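Local coordinates for protein hypothetical sugar kinase (Cytophaga hutchinsonii, PDB 3R8E) that is a putative sugar kinase of the ROK family, which probably transfers a phosphoryl group from ATP to a sugar, at residues Gly23-Val36 against Leu304-Leu316. Sequence-based numbering, arbitrary orientation.
Sequences GIDVGGTSVKFGLV and LENDAGLLGAAGL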
# COMPACT_ATOMS: atom_id res chain seq x y z
N GLY A 23 3.98 -4.51 29.39
CA GLY A 23 3.74 -3.81 28.14
C GLY A 23 3.99 -2.34 28.35
O GLY A 23 3.62 -1.78 29.39
N ILE A 24 4.69 -1.71 27.40
CA ILE A 24 5.03 -0.29 27.46
C ILE A 24 4.59 0.36 26.16
O ILE A 24 4.94 -0.12 25.09
CB ILE A 24 6.54 -0.06 27.75
CG1 ILE A 24 6.95 -0.65 29.12
CG2 ILE A 24 6.90 1.43 27.68
CD1 ILE A 24 8.42 -0.78 29.34
N ASP A 25 3.80 1.44 26.26
CA ASP A 25 3.36 2.20 25.09
C ASP A 25 3.93 3.61 25.19
O ASP A 25 3.39 4.46 25.91
CB ASP A 25 1.83 2.20 24.94
CG ASP A 25 1.33 2.87 23.67
OD1 ASP A 25 2.15 3.09 22.75
OD2 ASP A 25 0.13 3.19 23.59
N VAL A 26 5.03 3.85 24.47
CA VAL A 26 5.75 5.13 24.45
C VAL A 26 4.98 6.11 23.56
O VAL A 26 4.58 5.75 22.45
CB VAL A 26 7.22 4.93 23.99
CG1 VAL A 26 7.98 6.25 23.88
CG2 VAL A 26 7.97 3.97 24.92
N GLY A 27 4.65 7.28 24.12
CA GLY A 27 3.86 8.32 23.44
C GLY A 27 4.39 9.74 23.61
O GLY A 27 5.17 10.02 24.52
N GLY A 28 3.92 10.63 22.73
CA GLY A 28 4.31 12.04 22.67
C GLY A 28 3.92 12.91 23.84
O GLY A 28 4.69 13.80 24.23
N THR A 29 2.71 12.70 24.40
CA THR A 29 2.18 13.47 25.53
C THR A 29 2.32 12.65 26.83
O THR A 29 2.67 13.22 27.87
CB THR A 29 0.72 13.89 25.27
OG1 THR A 29 0.59 14.39 23.94
CG2 THR A 29 0.22 14.94 26.26
N SER A 30 2.04 11.33 26.78
CA SER A 30 2.13 10.44 27.94
C SER A 30 2.74 9.08 27.58
O SER A 30 2.54 8.59 26.47
CB SER A 30 0.75 10.24 28.56
OG SER A 30 -0.16 9.66 27.65
N VAL A 31 3.50 8.50 28.53
CA VAL A 31 4.15 7.18 28.41
C VAL A 31 3.36 6.23 29.31
O VAL A 31 2.99 6.61 30.42
CB VAL A 31 5.66 7.19 28.74
CG1 VAL A 31 6.29 5.82 28.48
CG2 VAL A 31 6.40 8.26 27.94
N LYS A 32 3.08 5.00 28.83
CA LYS A 32 2.22 4.08 29.59
C LYS A 32 2.88 2.72 29.85
O LYS A 32 3.45 2.11 28.95
CB LYS A 32 0.88 3.86 28.86
CG LYS A 32 -0.06 5.06 28.87
CD LYS A 32 -0.80 5.23 27.54
CE LYS A 32 -2.18 4.62 27.52
NZ LYS A 32 -2.14 3.15 27.30
N PHE A 33 2.75 2.25 31.09
CA PHE A 33 3.24 0.98 31.62
C PHE A 33 2.07 0.16 32.13
O PHE A 33 1.14 0.72 32.71
CB PHE A 33 4.21 1.23 32.79
CG PHE A 33 5.67 1.46 32.46
CD1 PHE A 33 6.05 2.54 31.66
CD2 PHE A 33 6.66 0.67 33.01
CE1 PHE A 33 7.40 2.78 31.40
CE2 PHE A 33 8.01 0.91 32.75
CZ PHE A 33 8.37 1.97 31.94
N GLY A 34 2.12 -1.15 31.94
CA GLY A 34 1.07 -2.03 32.44
C GLY A 34 1.42 -3.50 32.41
O GLY A 34 2.09 -3.97 31.49
N LEU A 35 0.95 -4.23 33.43
CA LEU A 35 1.14 -5.67 33.50
C LEU A 35 -0.04 -6.32 32.79
O LEU A 35 -1.19 -6.10 33.18
CB LEU A 35 1.28 -6.14 34.95
CG LEU A 35 2.40 -7.14 35.20
CD1 LEU A 35 3.77 -6.52 34.95
CD2 LEU A 35 2.33 -7.67 36.61
N VAL A 36 0.24 -7.10 31.75
CA VAL A 36 -0.81 -7.70 30.93
C VAL A 36 -0.96 -9.19 31.23
O VAL A 36 0.03 -9.93 31.25
CB VAL A 36 -0.54 -7.44 29.42
CG1 VAL A 36 -1.61 -8.08 28.53
CG2 VAL A 36 -0.44 -5.94 29.13
N LEU A 304 -10.80 -1.85 21.81
CA LEU A 304 -9.76 -1.76 22.85
C LEU A 304 -9.36 -0.32 23.16
O LEU A 304 -8.77 -0.06 24.21
CB LEU A 304 -8.52 -2.57 22.46
CG LEU A 304 -8.70 -4.09 22.35
CD1 LEU A 304 -7.41 -4.73 21.96
CD2 LEU A 304 -9.20 -4.72 23.66
N GLU A 305 -9.70 0.61 22.24
CA GLU A 305 -9.43 2.05 22.34
C GLU A 305 -7.93 2.31 22.59
O GLU A 305 -7.11 1.67 21.93
CB GLU A 305 -10.34 2.70 23.41
CG GLU A 305 -11.81 2.72 23.02
CD GLU A 305 -12.77 3.13 24.12
OE1 GLU A 305 -12.67 4.28 24.61
OE2 GLU A 305 -13.66 2.32 24.46
N ASN A 306 -7.58 3.19 23.55
CA ASN A 306 -6.20 3.58 23.87
C ASN A 306 -5.36 2.46 24.54
O ASN A 306 -4.17 2.66 24.75
CB ASN A 306 -6.19 4.82 24.76
CG ASN A 306 -6.46 6.09 24.00
OD1 ASN A 306 -7.61 6.50 23.81
ND2 ASN A 306 -5.40 6.74 23.53
N ASP A 307 -5.96 1.30 24.86
CA ASP A 307 -5.24 0.19 25.49
C ASP A 307 -4.57 -0.75 24.47
O ASP A 307 -3.68 -1.51 24.84
CB ASP A 307 -6.18 -0.61 26.40
CG ASP A 307 -6.55 0.10 27.70
OD1 ASP A 307 -5.70 0.84 28.24
OD2 ASP A 307 -7.67 -0.13 28.19
N ALA A 308 -5.00 -0.71 23.20
CA ALA A 308 -4.51 -1.59 22.14
C ALA A 308 -2.98 -1.58 21.99
O ALA A 308 -2.39 -2.65 21.83
CB ALA A 308 -5.16 -1.24 20.80
N GLY A 309 -2.36 -0.40 22.06
CA GLY A 309 -0.91 -0.23 21.93
C GLY A 309 -0.12 -0.98 22.99
O GLY A 309 0.83 -1.70 22.66
N LEU A 310 -0.53 -0.83 24.26
CA LEU A 310 0.10 -1.50 25.40
C LEU A 310 -0.13 -3.01 25.33
O LEU A 310 0.82 -3.78 25.49
CB LEU A 310 -0.44 -0.92 26.71
CG LEU A 310 0.48 -1.07 27.93
CD1 LEU A 310 0.43 0.16 28.81
CD2 LEU A 310 0.09 -2.29 28.75
N LEU A 311 -1.38 -3.43 25.03
CA LEU A 311 -1.73 -4.85 24.90
C LEU A 311 -0.92 -5.51 23.79
O LEU A 311 -0.40 -6.61 23.99
CB LEU A 311 -3.24 -5.04 24.65
CG LEU A 311 -4.17 -4.73 25.83
CD1 LEU A 311 -5.62 -4.75 25.39
CD2 LEU A 311 -3.99 -5.72 26.97
N GLY A 312 -0.77 -4.82 22.66
CA GLY A 312 -0.00 -5.30 21.51
C GLY A 312 1.48 -5.38 21.82
O GLY A 312 2.13 -6.34 21.41
N ALA A 313 2.00 -4.40 22.57
CA ALA A 313 3.41 -4.37 22.99
C ALA A 313 3.70 -5.63 23.83
O ALA A 313 4.65 -6.35 23.53
CB ALA A 313 3.71 -3.10 23.78
N ALA A 314 2.82 -5.96 24.80
CA ALA A 314 2.96 -7.18 25.58
C ALA A 314 2.81 -8.42 24.67
O ALA A 314 3.52 -9.40 24.86
CB ALA A 314 1.92 -7.22 26.68
N GLY A 315 1.93 -8.31 23.67
CA GLY A 315 1.65 -9.35 22.68
C GLY A 315 2.87 -9.81 21.90
O GLY A 315 2.91 -10.96 21.45
N LEU A 316 3.88 -8.92 21.75
CA LEU A 316 5.15 -9.22 21.07
C LEU A 316 5.88 -10.38 21.75
O LEU A 316 6.41 -11.26 21.07
CB LEU A 316 6.09 -8.00 21.04
CG LEU A 316 5.62 -6.72 20.35
CD1 LEU A 316 6.54 -5.55 20.68
CD2 LEU A 316 5.51 -6.90 18.84
O HOH W 1 -1.69 1.67 24.84
O HOH W 2 2.43 0.48 21.58
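Leu-310 lies over the hairpin of strands 23-25 and 30-36, its CG resting 3.5 Å from Gly-23 O. A chi1 of -156° swings CG away from the backbone N and down onto the strands, where the two methyls part along the hairpin: CD1 reaches Lys-32 O at 3.6 Å and touches Lys-32 CB, while CD2 meets Val-36 CG2 at 3.7 Å. Gly-23 and Gly-34, a hydrogen-bonded antiparallel pair, let the leucine sit this low, since a CB on either would run into it or its carbonyl. Val-36 adds a second apolar patch, CG2 against Ala-314 CB (3.6 Å) and CG1 against Leu-311 CD2. Were Leu-310 cut back to an alanine, a gap would probably open above the glycine pair and Val-36 CG2 would lose a neighbour.

Toward the N-terminal end of helix 308-316 the contact turns polar. Lys-32, its chain bent, brings NZ to Asn-306 O at 3.3 Å, from above the carbonyl plane. One water donates to Asp-25 OD2 (2.7 Å) and Asn-306 O and accepts from Lys-32 NZ and Leu-310 N. Helix 127-138 flanks Leu-311 and Asp-25, the latter through Asp-127. Apolar packing, the Lys-32 to Asn-306 bond and the shared water thus fasten the C-terminal helix to the first hairpin of this ribonuclease H-like domain, and Lys-32 NZ, too far from Asp-307 for a salt bridge, probably eases that carboxylate's charge.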